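Local coordinates for rieske iron-sulfur protein soxF (Sulfolobus acidocaldarius, PDB 1JM1) that carries a Rieske-type [2Fe-2S] cluster and probably passes electrons in the archaeal respiratory chain as part of a quinol oxidase, at residues 10-15 with 163-168; 87-92 with 151-156; 93-98 with 142-147; 118-123 with 132-137; 147-152 with 167-172. All coordinates share one frame; numbering follows the deposited sequence.

Interaction 1: residues 10-15 with 163-168; sequences FPRYKV and YAVGTN
The guanidinium of Arg12 lies flat on one face of the Tyr163 ring, the two planes 21° apart, with NE above the ring centre and NH2 nearest the rim at CD1 (3.4 Å). Arg12 CZ sits 4.1 Å from the centroid of the Tyr163 ring, a cation-pi contact. The Arg12 chain can reach this far because it runs extended from CG to NE, with CG anti to the backbone N (chi1 177°). Arg12 NH1 also makes a salt bridge with Asp154, which should limit rotation of the stacked group. Lys14 reaches the same tyrosine with its CB, which packs at CE2. A serine in place of Tyr163 would probably leave the Arg12 guanidinium without its stacking face and freer to turn about its salt bridge.

The second flat group is the Phe10 ring. Gly166 CA lies over one of its faces, 3.8 Å from the ring centroid, in a CH-pi contact, and Thr167 N lies over the same face nearer the rim. Thr167 OG1, itself hydrogen-bonded to Ala169 O, approaches Phe10 CZ at 3.5 Å. Between these two clusters the backbones pair antiparallel: Tyr13 N gives its proton to Ala164 O (3.0 Å) and Ala164 N returns one to Tyr13 O (2.8 Å).

Val165 and Gly166 both face Ile152, forming a classic beta bulge. Strand 161-167 lies between 13-17 and 151-155 in a three-stranded antiparallel sheet, with Phe35 of strand 32-36 packing on Val15 and Ala164.

Interaction 2: residues 87-92 with 151-156; sequences IFAFSD and VILDYD
Leu153 meets Ala89 and Ile87 because its CG stands anti to the carbonyl carbon (chi1 -57°) and CD1 then continues the chain outward, toward strand 87-91. CD1 comes down on the backbone, 3.8 Å from Phe88 C, and beside Ile87 CG2, the two side chains crossing at about a right angle. The other branch, CD2, packs on Ala89 CB at 3.9 Å. Val151 works the same way two residues earlier, on the same side of the strand: with CG2 anti to the carbonyl carbon, beside the backbone N, that methyl touches Phe90 C, while Val151 CB rests 3.8 Å from Ala89 CB.

The two strands run roughly antiparallel, at 149°, yet belong to different sheets: 87-91 and 151-155 are edge strands of two three-stranded antiparallel sheets that meet here within the Rieske domain. They come together at a single direct backbone bond, from Val151 N to Ala89 O at 2.9 Å; the donor stands well above the carbonyl plane, 54° out of it. Just beyond, a water bridges the two backbones, accepting from Ala89 N and donating to Val151 O, each at 2.9 Å.

An alanine at Leu153 is likely to open a gap over Ala89 and Ile87, taking away both methyls that close this end of the interface. Leu46 of strand 43-48 touches Ala89 and Leu153 alike, and Phe35 of strand 32-36 reaches Ala89 and Val151.

Interaction 3: residues 93-98 with 142-147; sequences VCVHLG and GPAPRP. With FES (Fe2/s2 (inorganic) cluster), chain C.
Pro143 packs on the cluster ligand His96 by a CH-pi contact: Pro143 CG sits over the centre of the imidazole, 3.5 Å from its centroid. The metal bonds run from His96 ND1 to the iron FE2 at 2.1 Å and from Cys94 SG to the iron FE1 at 2.3 Å; His127 and Cys124 complete the protein ligands, the two-histidine, two-cysteine set that defines a Rieske centre. Cys94 SG also accepts a nearly straight hydrogen bond from His96 N (3.5 Å, 163°).

Van der Waals packing centres on Val95. Its CG1 lies over one face of the Arg146 guanidinium, 3.7 Å from NH2, and its CG2 presses on Arg146 O at 3.2 Å. The CG of Arg146 lies between its backbone N and carbonyl carbon (chi1 62°), and the extended chain beyond lets the flat end spread over the valine. Water bridges the same pair, donating to Val95 O at 2.7 Å and accepting from Arg146 NE at 2.9 Å. Arg146 NH1 has further partners in Pro170 O and Tyr64 OH.

Loop 93-98 follows strand 87-91, and loop 142-147 leads from strand 138-141 toward 151-155; Tyr131 of strand 130-132 touches both Cys94 and Ala144.

Interaction 4: residues 118-123 with 132-137; sequences KGADLH and ALKDGG. With MG (magnesium ion), chain B.
Asp121 OD1 lies against Ala132, 3.3 Å from its CA, while the other carboxylate oxygen, OD2, binds the magnesium ion at 2.1 Å. Five waters fill the remaining metal positions, making six ligands in all. One of these waters also donates to Asp121 OD1 at 2.6 Å, so the carboxylate is gripped twice, once by the metal and once through its shell. Another metal-bound water donates to Gly119 O at 2.7 Å.

The next shell is backbone. Leu133 N bonds Ala120 O at 2.9 Å, and Leu133 CB and CG crowd the same oxygen. A further water lies between Gly119 O and Lys134 N, accepting from the latter and linking the two segments. Ala120 CB packs on Lys134 CB and also touches Leu49, Leu52 and Thr53 of helix 49-53; Leu133 CD2 reaches Leu122 CB at 4.3 Å.

Further out, Ala132 O accepts from Asp135 N and Gly137 N, which reach it from opposite faces of its plane and hold the turn after strand 130-132. Ala120 and Asp121 both face Tyr116, a G1 beta bulge that leads into strand 121-123.

With one protein oxygen and five waters, the ion is bound mainly through its hydration shell; its charge would probably stabilise Asp121 in the ionised form.

Interaction 5: residues 147-152 with 167-172; sequences PLPIVI and TNAPYF
Side-chain mimicry of a strand pairing joins 147-152 to 167-172, a buried contact where the chain enters strand 151-155 and leaves strand 161-167. Asn168 and Ile150 carry it. Asn168 N donates to Ile150 O at 3.0 Å, and Ile150 N donates back, not to a backbone oxygen but to Asn168 OD1 at 2.8 Å, from 45° out of the amide plane. A chi1 of 66° folds the Asn168 amide back over its own backbone to meet that N-H. Its ND2 lies against Ile150 CD1 at 3.6 Å, and has polar partners in Asn62 and in a water that donates to Leu148 O.

Pro149 fits alongside: its CG touches Pro170 O at 3.4 Å, and its CB meets the edge of the Tyr171 ring at CD2. Tyr171 OH approaches Val151 CG2 at 3.8 Å and bonds Tyr37 O. Thr167 OG1 donates to Ala169 O within its own segment.

Val151 and Thr167 form an antiparallel non-hydrogen-bonded pair, so the contact is the open end of the beta-hairpin formed by 151-155 and 161-167, extended past its last bridge by the Asn168 amide.

Interactions 1, 2 and 5 form one connected body: 1 and 5 share Thr167 and Asn168, 2 and 5 share Val151 and Ile152, and the Arg12 NH1 to Asp154 OD2 salt bridge (2.7 Å) ties 1 to 2. Interaction 3 supplies two of the four cluster ligands, and joins this body through Arg146 NH1 to Pro170 O (2.9 Å) and the shared Pro147; its centre is 11 Å from that of interaction 5 and 22 Å from that of interaction 1. Interaction 4, with its magnesium, meets interaction 5 through Leu148 N to Gly137 O (2.9 Å). The side chain of Leu122 there lies about 9 Å from the cluster, that of Pro149 about 11 Å.

Interaction 1: residues 10-15 with 163-168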
# COMPACT_ATOMS: atom_id res chain seq x y z
N PHE A 10 8.82 10.78 9.40
CA PHE A 10 9.13 9.64 8.58
C PHE A 10 10.31 9.93 7.69
O PHE A 10 10.57 11.10 7.35
CB PHE A 10 7.98 9.25 7.70
CG PHE A 10 6.93 8.36 8.34
CD1 PHE A 10 5.96 8.84 9.18
CD2 PHE A 10 6.92 7.00 8.05
CE1 PHE A 10 5.01 8.04 9.70
CE2 PHE A 10 5.91 6.19 8.58
CZ PHE A 10 4.95 6.71 9.40
N PRO A 11 11.02 8.90 7.21
CA PRO A 11 12.05 9.07 6.17
C PRO A 11 11.43 9.29 4.83
O PRO A 11 10.27 8.91 4.56
CB PRO A 11 12.80 7.76 6.23
CG PRO A 11 11.81 6.75 6.74
CD PRO A 11 10.86 7.48 7.60
N ARG A 12 12.18 9.90 3.94
CA ARG A 12 11.89 10.00 2.52
C ARG A 12 12.72 8.92 1.84
O ARG A 12 13.93 8.98 1.81
CB ARG A 12 12.24 11.41 2.05
CG ARG A 12 12.04 11.66 0.54
CD ARG A 12 12.33 13.13 0.25
NE ARG A 12 12.20 13.44 -1.17
CZ ARG A 12 11.06 13.77 -1.73
NH1 ARG A 12 9.90 13.87 -1.08
NH2 ARG A 12 11.08 14.03 -3.05
N TYR A 13 12.06 7.89 1.30
CA TYR A 13 12.68 6.71 0.72
C TYR A 13 12.32 6.58 -0.73
O TYR A 13 11.14 6.56 -1.07
CB TYR A 13 12.19 5.43 1.48
CG TYR A 13 12.50 4.13 0.81
CD1 TYR A 13 13.86 3.76 0.77
CD2 TYR A 13 11.56 3.29 0.20
CE1 TYR A 13 14.20 2.56 0.15
CE2 TYR A 13 11.92 2.12 -0.45
CZ TYR A 13 13.23 1.76 -0.44
OH TYR A 13 13.59 0.58 -1.14
N LYS A 14 13.29 6.43 -1.63
CA LYS A 14 13.01 6.22 -3.02
C LYS A 14 12.55 4.80 -3.28
O LYS A 14 13.29 3.83 -3.05
CB LYS A 14 14.31 6.47 -3.83
CG LYS A 14 14.01 6.46 -5.34
CD LYS A 14 15.30 6.56 -6.17
CE LYS A 14 16.17 7.76 -5.83
NZ LYS A 14 17.27 7.91 -6.81
N VAL A 15 11.36 4.64 -3.76
CA VAL A 15 10.78 3.33 -4.08
C VAL A 15 11.27 2.85 -5.43
O VAL A 15 11.75 1.73 -5.59
CB VAL A 15 9.25 3.36 -4.03
CG1 VAL A 15 8.69 1.98 -4.43
CG2 VAL A 15 8.75 3.73 -2.67
N TYR A 163 8.82 8.53 -4.22
CA TYR A 163 9.27 8.39 -2.85
C TYR A 163 8.09 7.99 -1.94
O TYR A 163 6.97 8.50 -2.11
CB TYR A 163 9.82 9.72 -2.33
CG TYR A 163 11.13 10.11 -2.99
CD1 TYR A 163 11.17 10.78 -4.19
CD2 TYR A 163 12.34 9.71 -2.45
CE1 TYR A 163 12.37 11.10 -4.77
CE2 TYR A 163 13.55 10.02 -3.03
CZ TYR A 163 13.57 10.70 -4.23
OH TYR A 163 14.77 11.01 -4.77
N ALA A 164 8.38 7.15 -0.95
CA ALA A 164 7.49 6.93 0.17
C ALA A 164 7.88 7.92 1.27
O ALA A 164 9.06 8.06 1.58
CB ALA A 164 7.62 5.49 0.67
N VAL A 165 6.88 8.60 1.82
CA VAL A 165 7.12 9.71 2.77
C VAL A 165 6.32 9.62 4.05
O VAL A 165 6.54 10.44 4.95
CB VAL A 165 6.93 11.08 2.08
CG1 VAL A 165 7.94 11.23 0.95
CG2 VAL A 165 5.50 11.29 1.61
N GLY A 166 5.37 8.69 4.17
CA GLY A 166 4.67 8.53 5.42
C GLY A 166 3.64 7.42 5.29
O GLY A 166 3.58 6.74 4.29
N THR A 167 2.83 7.26 6.35
CA THR A 167 1.66 6.39 6.29
C THR A 167 0.51 7.11 6.93
O THR A 167 0.70 8.02 7.74
CB THR A 167 1.88 5.01 6.95
OG1 THR A 167 1.99 5.15 8.36
CG2 THR A 167 3.12 4.32 6.41
N ASN A 168 -0.72 6.68 6.62
CA ASN A 168 -1.89 7.29 7.22
C ASN A 168 -2.28 6.64 8.54
O ASN A 168 -3.17 7.15 9.24
CB ASN A 168 -3.10 7.31 6.29
CG ASN A 168 -3.64 5.92 5.96
OD1 ASN A 168 -2.96 4.91 6.22
ND2 ASN A 168 -4.81 5.87 5.35

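Interaction 2: residues 87-92 with 151-156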
# COMPACT_ATOMS: atom_id res chain seq x y z
N ILE A 87 -0.81 6.22 -9.30
CA ILE A 87 -0.01 5.31 -8.48
C ILE A 87 -0.23 5.58 -7.00
O ILE A 87 -0.09 6.73 -6.53
CB ILE A 87 1.48 5.41 -8.84
CG1 ILE A 87 1.68 4.95 -10.30
CG2 ILE A 87 2.30 4.58 -7.87
CD1 ILE A 87 2.99 5.25 -10.86
N PHE A 88 -0.56 4.52 -6.29
CA PHE A 88 -0.85 4.50 -4.86
C PHE A 88 0.01 3.43 -4.20
O PHE A 88 0.66 2.62 -4.89
CB PHE A 88 -2.35 4.20 -4.62
CG PHE A 88 -3.24 5.24 -5.25
CD1 PHE A 88 -3.63 5.15 -6.57
CD2 PHE A 88 -3.68 6.31 -4.50
CE1 PHE A 88 -4.45 6.11 -7.14
CE2 PHE A 88 -4.50 7.28 -5.04
CZ PHE A 88 -4.89 7.15 -6.36
N ALA A 89 -0.01 3.37 -2.89
CA ALA A 89 0.72 2.34 -2.17
C ALA A 89 0.05 2.02 -0.85
O ALA A 89 -0.58 2.87 -0.22
CB ALA A 89 2.16 2.80 -1.92
N PHE A 90 0.23 0.76 -0.43
CA PHE A 90 -0.40 0.23 0.78
C PHE A 90 0.60 -0.62 1.52
O PHE A 90 1.51 -1.24 0.96
CB PHE A 90 -1.62 -0.61 0.42
CG PHE A 90 -2.74 0.15 -0.26
CD1 PHE A 90 -2.73 0.34 -1.62
CD2 PHE A 90 -3.77 0.70 0.51
CE1 PHE A 90 -3.72 1.09 -2.23
CE2 PHE A 90 -4.78 1.42 -0.10
CZ PHE A 90 -4.75 1.61 -1.44
N SER A 91 0.33 -0.79 2.85
CA SER A 91 0.95 -1.88 3.59
C SER A 91 0.54 -3.23 2.99
O SER A 91 -0.58 -3.42 2.55
CB SER A 91 0.49 -1.81 5.04
OG SER A 91 1.02 -2.88 5.81
N ASP A 92 1.50 -4.18 3.04
CA ASP A 92 1.24 -5.55 2.63
C ASP A 92 0.96 -6.47 3.81
O ASP A 92 0.99 -7.69 3.61
CB ASP A 92 2.38 -6.08 1.79
CG ASP A 92 2.08 -7.35 1.07
OD1 ASP A 92 0.90 -7.45 0.56
OD2 ASP A 92 2.96 -8.23 0.93
N VAL A 151 0.47 3.96 2.28
CA VAL A 151 1.78 4.57 2.26
C VAL A 151 1.67 5.82 1.38
O VAL A 151 1.33 5.74 0.19
CB VAL A 151 2.84 3.60 1.72
CG1 VAL A 151 4.21 4.31 1.66
CG2 VAL A 151 2.91 2.35 2.59
N ILE A 152 1.94 6.96 1.99
CA ILE A 152 1.86 8.26 1.29
C ILE A 152 3.09 8.38 0.39
O ILE A 152 4.21 8.13 0.84
CB ILE A 152 1.74 9.39 2.30
CG1 ILE A 152 0.55 9.12 3.24
CG2 ILE A 152 1.65 10.73 1.57
CD1 ILE A 152 0.72 9.98 4.49
N LEU A 153 2.85 8.74 -0.87
CA LEU A 153 3.88 8.88 -1.86
C LEU A 153 4.05 10.31 -2.29
O LEU A 153 3.12 11.12 -2.24
CB LEU A 153 3.52 8.03 -3.10
CG LEU A 153 3.29 6.54 -2.88
CD1 LEU A 153 2.87 5.89 -4.20
CD2 LEU A 153 4.53 5.86 -2.29
N ASP A 154 5.24 10.60 -2.79
CA ASP A 154 5.59 11.89 -3.39
C ASP A 154 6.37 11.58 -4.68
O ASP A 154 7.42 10.90 -4.63
CB ASP A 154 6.41 12.72 -2.44
CG ASP A 154 6.74 14.11 -2.93
OD1 ASP A 154 6.05 14.61 -3.81
OD2 ASP A 154 7.63 14.75 -2.34
N TYR A 155 5.98 12.13 -5.79
CA TYR A 155 6.65 11.99 -7.06
C TYR A 155 7.46 13.28 -7.32
O TYR A 155 6.92 14.37 -7.30
CB TYR A 155 5.58 11.76 -8.16
CG TYR A 155 6.10 11.81 -9.56
CD1 TYR A 155 6.83 10.74 -10.14
CD2 TYR A 155 5.83 12.88 -10.37
CE1 TYR A 155 7.26 10.80 -11.45
CE2 TYR A 155 6.27 12.93 -11.67
CZ TYR A 155 7.02 11.93 -12.20
OH TYR A 155 7.54 11.95 -13.49
N ASP A 156 8.73 13.09 -7.58
CA ASP A 156 9.63 14.18 -7.92
C ASP A 156 9.52 14.40 -9.44
O ASP A 156 10.03 13.60 -10.23
CB ASP A 156 11.06 13.85 -7.51
CG ASP A 156 12.02 14.98 -7.73
OD1 ASP A 156 11.77 15.85 -8.57
OD2 ASP A 156 13.07 15.03 -7.06
O HOH W 1 -0.68 6.00 -1.83

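Interaction 3: residues 93-98 with 142-147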
# COMPACT_ATOMS: atom_id res chain seq x y z
N VAL A 93 0.68 -5.94 4.98
CA VAL A 93 0.39 -6.73 6.19
C VAL A 93 -1.06 -6.51 6.58
O VAL A 93 -1.49 -5.38 6.88
CB VAL A 93 1.36 -6.42 7.32
CG1 VAL A 93 1.01 -7.31 8.55
CG2 VAL A 93 2.82 -6.60 6.92
N CYS A 94 -1.85 -7.60 6.59
CA CYS A 94 -3.22 -7.54 7.01
C CYS A 94 -3.36 -7.06 8.43
O CYS A 94 -2.63 -7.50 9.33
CB CYS A 94 -3.80 -8.97 6.88
SG CYS A 94 -5.59 -9.03 7.15
N VAL A 95 -4.32 -6.15 8.65
CA VAL A 95 -4.54 -5.56 9.99
C VAL A 95 -5.55 -6.36 10.81
O VAL A 95 -5.89 -5.94 11.92
CB VAL A 95 -4.86 -4.08 9.92
CG1 VAL A 95 -3.61 -3.29 9.46
CG2 VAL A 95 -6.03 -3.73 9.04
N HIS A 96 -6.00 -7.51 10.33
CA HIS A 96 -6.75 -8.45 11.17
C HIS A 96 -5.77 -9.21 12.06
O HIS A 96 -5.71 -8.97 13.26
CB HIS A 96 -7.57 -9.38 10.31
CG HIS A 96 -8.27 -10.44 11.14
ND1 HIS A 96 -8.11 -11.78 10.87
CD2 HIS A 96 -9.04 -10.27 12.25
CE1 HIS A 96 -8.80 -12.41 11.79
NE2 HIS A 96 -9.37 -11.56 12.64
N LEU A 97 -4.99 -10.12 11.47
CA LEU A 97 -4.08 -10.99 12.22
C LEU A 97 -2.75 -11.11 11.57
O LEU A 97 -1.97 -12.05 11.83
CB LEU A 97 -4.71 -12.36 12.51
CG LEU A 97 -4.59 -12.87 13.92
CD1 LEU A 97 -5.29 -11.95 14.95
CD2 LEU A 97 -5.10 -14.29 13.98
N GLY A 98 -2.31 -10.12 10.75
CA GLY A 98 -0.92 -10.04 10.36
C GLY A 98 -0.48 -10.97 9.28
O GLY A 98 0.75 -11.10 9.05
N GLY A 142 -15.25 -9.55 5.83
CA GLY A 142 -14.32 -10.22 6.70
C GLY A 142 -14.04 -9.45 7.95
O GLY A 142 -14.64 -8.42 8.23
N PRO A 143 -13.13 -9.97 8.76
CA PRO A 143 -13.01 -9.54 10.15
C PRO A 143 -12.07 -8.39 10.44
O PRO A 143 -12.02 -7.91 11.59
CB PRO A 143 -12.54 -10.84 10.88
CG PRO A 143 -11.71 -11.52 9.85
CD PRO A 143 -12.45 -11.28 8.56
N ALA A 144 -11.30 -7.87 9.50
CA ALA A 144 -10.34 -6.83 9.78
C ALA A 144 -11.06 -5.65 10.40
O ALA A 144 -12.12 -5.23 9.92
CB ALA A 144 -9.61 -6.38 8.52
N PRO A 145 -10.51 -5.08 11.47
CA PRO A 145 -11.26 -4.07 12.22
C PRO A 145 -11.03 -2.65 11.78
O PRO A 145 -11.65 -1.74 12.35
CB PRO A 145 -10.74 -4.29 13.66
CG PRO A 145 -9.30 -4.66 13.43
CD PRO A 145 -9.36 -5.59 12.25
N ARG A 146 -10.19 -2.41 10.79
CA ARG A 146 -9.85 -1.07 10.35
C ARG A 146 -9.27 -1.17 8.95
O ARG A 146 -8.87 -2.26 8.51
CB ARG A 146 -8.87 -0.42 11.31
CG ARG A 146 -7.53 -1.13 11.43
CD ARG A 146 -6.72 -0.55 12.54
NE ARG A 146 -5.38 -1.16 12.72
CZ ARG A 146 -4.27 -0.70 12.23
NH1 ARG A 146 -4.23 0.32 11.40
NH2 ARG A 146 -3.12 -1.32 12.56
N PRO A 147 -9.19 -0.05 8.24
CA PRO A 147 -8.71 -0.06 6.84
C PRO A 147 -7.23 -0.44 6.74
O PRO A 147 -6.40 -0.20 7.62
CB PRO A 147 -8.95 1.37 6.37
CG PRO A 147 -10.08 1.87 7.23
CD PRO A 147 -9.75 1.29 8.59
FE1 FES C . -5.94 -11.35 7.09
FE2 FES C . -7.10 -12.58 9.21
S1 FES C . -8.13 -11.86 7.34
S2 FES C . -4.90 -12.18 8.92
O HOH W 2 -5.59 -3.93 13.68

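Interaction 4: residues 118-123 with 132-137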
# COMPACT_ATOMS: atom_id res chain seq x y z
N LYS A 118 -10.46 -6.16 -11.33
CA LYS A 118 -11.55 -5.30 -11.83
C LYS A 118 -12.07 -4.42 -10.72
O LYS A 118 -12.50 -3.28 -10.97
CB LYS A 118 -12.67 -6.16 -12.36
CG LYS A 118 -13.82 -5.42 -12.94
CD LYS A 118 -14.85 -6.41 -13.62
CE LYS A 118 -16.22 -5.79 -13.82
NZ LYS A 118 -17.46 -6.64 -13.80
N GLY A 119 -12.09 -4.91 -9.50
CA GLY A 119 -12.64 -4.15 -8.36
C GLY A 119 -11.60 -3.49 -7.48
O GLY A 119 -11.99 -2.83 -6.52
N ALA A 120 -10.33 -3.69 -7.72
CA ALA A 120 -9.27 -3.25 -6.84
C ALA A 120 -9.49 -3.68 -5.41
O ALA A 120 -9.26 -2.91 -4.47
CB ALA A 120 -9.02 -1.75 -6.94
N ASP A 121 -9.90 -4.94 -5.22
CA ASP A 121 -10.19 -5.48 -3.92
C ASP A 121 -9.15 -6.50 -3.52
O ASP A 121 -8.88 -7.46 -4.28
CB ASP A 121 -11.59 -6.12 -3.90
CG ASP A 121 -12.70 -5.11 -4.01
OD1 ASP A 121 -12.60 -4.03 -3.38
OD2 ASP A 121 -13.67 -5.40 -4.72
N LEU A 122 -8.52 -6.34 -2.38
CA LEU A 122 -7.44 -7.19 -1.92
C LEU A 122 -7.97 -8.12 -0.80
O LEU A 122 -8.38 -7.62 0.28
CB LEU A 122 -6.29 -6.35 -1.44
CG LEU A 122 -5.05 -7.08 -0.94
CD1 LEU A 122 -4.54 -8.14 -1.93
CD2 LEU A 122 -3.94 -6.06 -0.64
N HIS A 123 -8.01 -9.41 -1.07
CA HIS A 123 -8.65 -10.42 -0.23
C HIS A 123 -7.57 -11.27 0.47
O HIS A 123 -6.76 -11.93 -0.21
CB HIS A 123 -9.56 -11.25 -1.16
CG HIS A 123 -10.33 -12.35 -0.53
ND1 HIS A 123 -11.50 -12.78 -1.14
CD2 HIS A 123 -10.17 -13.12 0.57
CE1 HIS A 123 -11.95 -13.78 -0.41
NE2 HIS A 123 -11.20 -14.04 0.65
N ALA A 132 -10.94 -2.57 0.06
CA ALA A 132 -11.30 -1.91 -1.18
C ALA A 132 -10.28 -0.80 -1.43
O ALA A 132 -10.39 0.31 -0.91
CB ALA A 132 -12.71 -1.38 -1.08
N LEU A 133 -9.23 -1.11 -2.21
CA LEU A 133 -8.12 -0.17 -2.39
C LEU A 133 -8.57 1.14 -3.01
O LEU A 133 -8.08 2.21 -2.63
CB LEU A 133 -7.02 -0.80 -3.24
CG LEU A 133 -6.46 -2.13 -2.72
CD1 LEU A 133 -5.26 -2.54 -3.59
CD2 LEU A 133 -6.05 -2.06 -1.25
N LYS A 134 -9.49 1.11 -4.00
CA LYS A 134 -9.88 2.35 -4.64
C LYS A 134 -10.81 3.17 -3.71
O LYS A 134 -11.04 4.34 -4.01
CB LYS A 134 -10.27 2.01 -6.04
CG LYS A 134 -11.57 1.51 -6.32
CD LYS A 134 -11.79 1.40 -7.87
CE LYS A 134 -12.93 0.45 -8.26
NZ LYS A 134 -14.22 1.01 -7.72
N ASP A 135 -11.27 2.62 -2.61
CA ASP A 135 -12.02 3.31 -1.59
C ASP A 135 -11.17 3.58 -0.36
O ASP A 135 -11.68 3.81 0.74
CB ASP A 135 -13.31 2.57 -1.27
CG ASP A 135 -14.24 2.49 -2.46
OD1 ASP A 135 -14.78 1.41 -2.72
OD2 ASP A 135 -14.44 3.54 -3.15
N GLY A 136 -9.83 3.64 -0.52
CA GLY A 136 -8.96 4.01 0.57
C GLY A 136 -8.58 2.90 1.49
O GLY A 136 -8.06 3.13 2.58
N GLY A 137 -8.78 1.63 1.06
CA GLY A 137 -8.40 0.47 1.86
C GLY A 137 -9.42 0.02 2.87
O GLY A 137 -9.13 -0.82 3.70
MG MG B . -15.50 -4.34 -4.87
O HOH W 3 -11.61 -0.96 -4.23
O HOH W 4 -14.69 -2.80 -6.06
O HOH W 5 -15.09 -3.24 -3.30
O HOH W 6 -16.61 -5.70 -3.63
O HOH W 7 -17.32 -3.35 -5.02
O HOH W 8 -15.95 -5.44 -6.49

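Interaction 5: residues 147-152 with 167-172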
# COMPACT_ATOMS: atom_id res chain seq x y z
N PRO A 147 -9.19 -0.05 8.24
CA PRO A 147 -8.71 -0.06 6.84
C PRO A 147 -7.23 -0.44 6.74
O PRO A 147 -6.40 -0.20 7.62
CB PRO A 147 -8.95 1.37 6.37
CG PRO A 147 -10.08 1.87 7.23
CD PRO A 147 -9.75 1.29 8.59
N LEU A 148 -6.87 -0.95 5.56
CA LEU A 148 -5.49 -1.23 5.25
C LEU A 148 -4.68 0.06 5.19
O LEU A 148 -5.06 0.97 4.44
CB LEU A 148 -5.40 -1.97 3.91
CG LEU A 148 -4.01 -2.48 3.55
CD1 LEU A 148 -3.56 -3.57 4.52
CD2 LEU A 148 -4.04 -3.06 2.13
N PRO A 149 -3.58 0.19 5.93
CA PRO A 149 -2.83 1.44 5.87
C PRO A 149 -2.30 1.76 4.48
O PRO A 149 -1.85 0.88 3.73
CB PRO A 149 -1.70 1.22 6.88
CG PRO A 149 -2.33 0.28 7.88
CD PRO A 149 -3.14 -0.68 7.01
N ILE A 150 -2.35 3.05 4.17
CA ILE A 150 -1.83 3.64 2.95
C ILE A 150 -0.43 4.20 3.22
O ILE A 150 -0.20 4.85 4.24
CB ILE A 150 -2.77 4.76 2.43
CG1 ILE A 150 -4.10 4.15 2.03
CG2 ILE A 150 -2.14 5.55 1.29
CD1 ILE A 150 -5.21 5.19 1.79
N VAL A 151 0.47 3.96 2.28
CA VAL A 151 1.78 4.57 2.26
C VAL A 151 1.67 5.82 1.38
O VAL A 151 1.33 5.74 0.19
CB VAL A 151 2.84 3.60 1.72
CG1 VAL A 151 4.21 4.31 1.66
CG2 VAL A 151 2.91 2.35 2.59
N ILE A 152 1.94 6.96 1.99
CA ILE A 152 1.86 8.26 1.29
C ILE A 152 3.09 8.38 0.39
O ILE A 152 4.21 8.13 0.84
CB ILE A 152 1.74 9.39 2.30
CG1 ILE A 152 0.55 9.12 3.24
CG2 ILE A 152 1.65 10.73 1.57
CD1 ILE A 152 0.72 9.98 4.49
N THR A 167 2.83 7.26 6.35
CA THR A 167 1.66 6.39 6.29
C THR A 167 0.51 7.11 6.93
O THR A 167 0.70 8.02 7.74
CB THR A 167 1.88 5.01 6.95
OG1 THR A 167 1.99 5.15 8.36
CG2 THR A 167 3.12 4.32 6.41
N ASN A 168 -0.72 6.68 6.62
CA ASN A 168 -1.89 7.29 7.22
C ASN A 168 -2.28 6.64 8.54
O ASN A 168 -3.17 7.15 9.24
CB ASN A 168 -3.10 7.31 6.29
CG ASN A 168 -3.64 5.92 5.96
OD1 ASN A 168 -2.96 4.91 6.22
ND2 ASN A 168 -4.81 5.87 5.35
N ALA A 169 -1.63 5.53 8.93
CA ALA A 169 -2.02 4.73 10.08
C ALA A 169 -0.89 3.85 10.46
O ALA A 169 -0.01 3.51 9.61
CB ALA A 169 -3.23 3.90 9.71
N PRO A 170 -0.88 3.35 11.69
CA PRO A 170 0.07 2.29 12.08
C PRO A 170 -0.24 1.00 11.34
O PRO A 170 -1.41 0.64 11.09
CB PRO A 170 -0.22 2.10 13.58
CG PRO A 170 -1.66 2.54 13.74
CD PRO A 170 -1.80 3.70 12.79
N TYR A 171 0.81 0.26 11.05
CA TYR A 171 0.70 -1.11 10.55
C TYR A 171 0.18 -2.03 11.67
O TYR A 171 0.05 -1.63 12.84
CB TYR A 171 2.07 -1.58 10.08
CG TYR A 171 2.69 -0.79 8.96
CD1 TYR A 171 4.07 -0.77 8.82
CD2 TYR A 171 1.96 -0.09 8.01
CE1 TYR A 171 4.68 -0.10 7.80
CE2 TYR A 171 2.58 0.60 6.98
CZ TYR A 171 3.94 0.60 6.87
OH TYR A 171 4.51 1.30 5.84
N PHE A 172 -0.13 -3.26 11.30
CA PHE A 172 -0.52 -4.28 12.25
C PHE A 172 0.41 -4.32 13.44
O PHE A 172 1.63 -4.35 13.30
CB PHE A 172 -0.49 -5.63 11.51
CG PHE A 172 -0.80 -6.81 12.41
CD1 PHE A 172 -2.08 -7.02 12.91
CD2 PHE A 172 0.22 -7.70 12.75
CE1 PHE A 172 -2.35 -8.10 13.75
CE2 PHE A 172 -0.06 -8.81 13.59
CZ PHE A 172 -1.32 -8.96 14.06
O HOH W 9 -6.27 3.43 4.79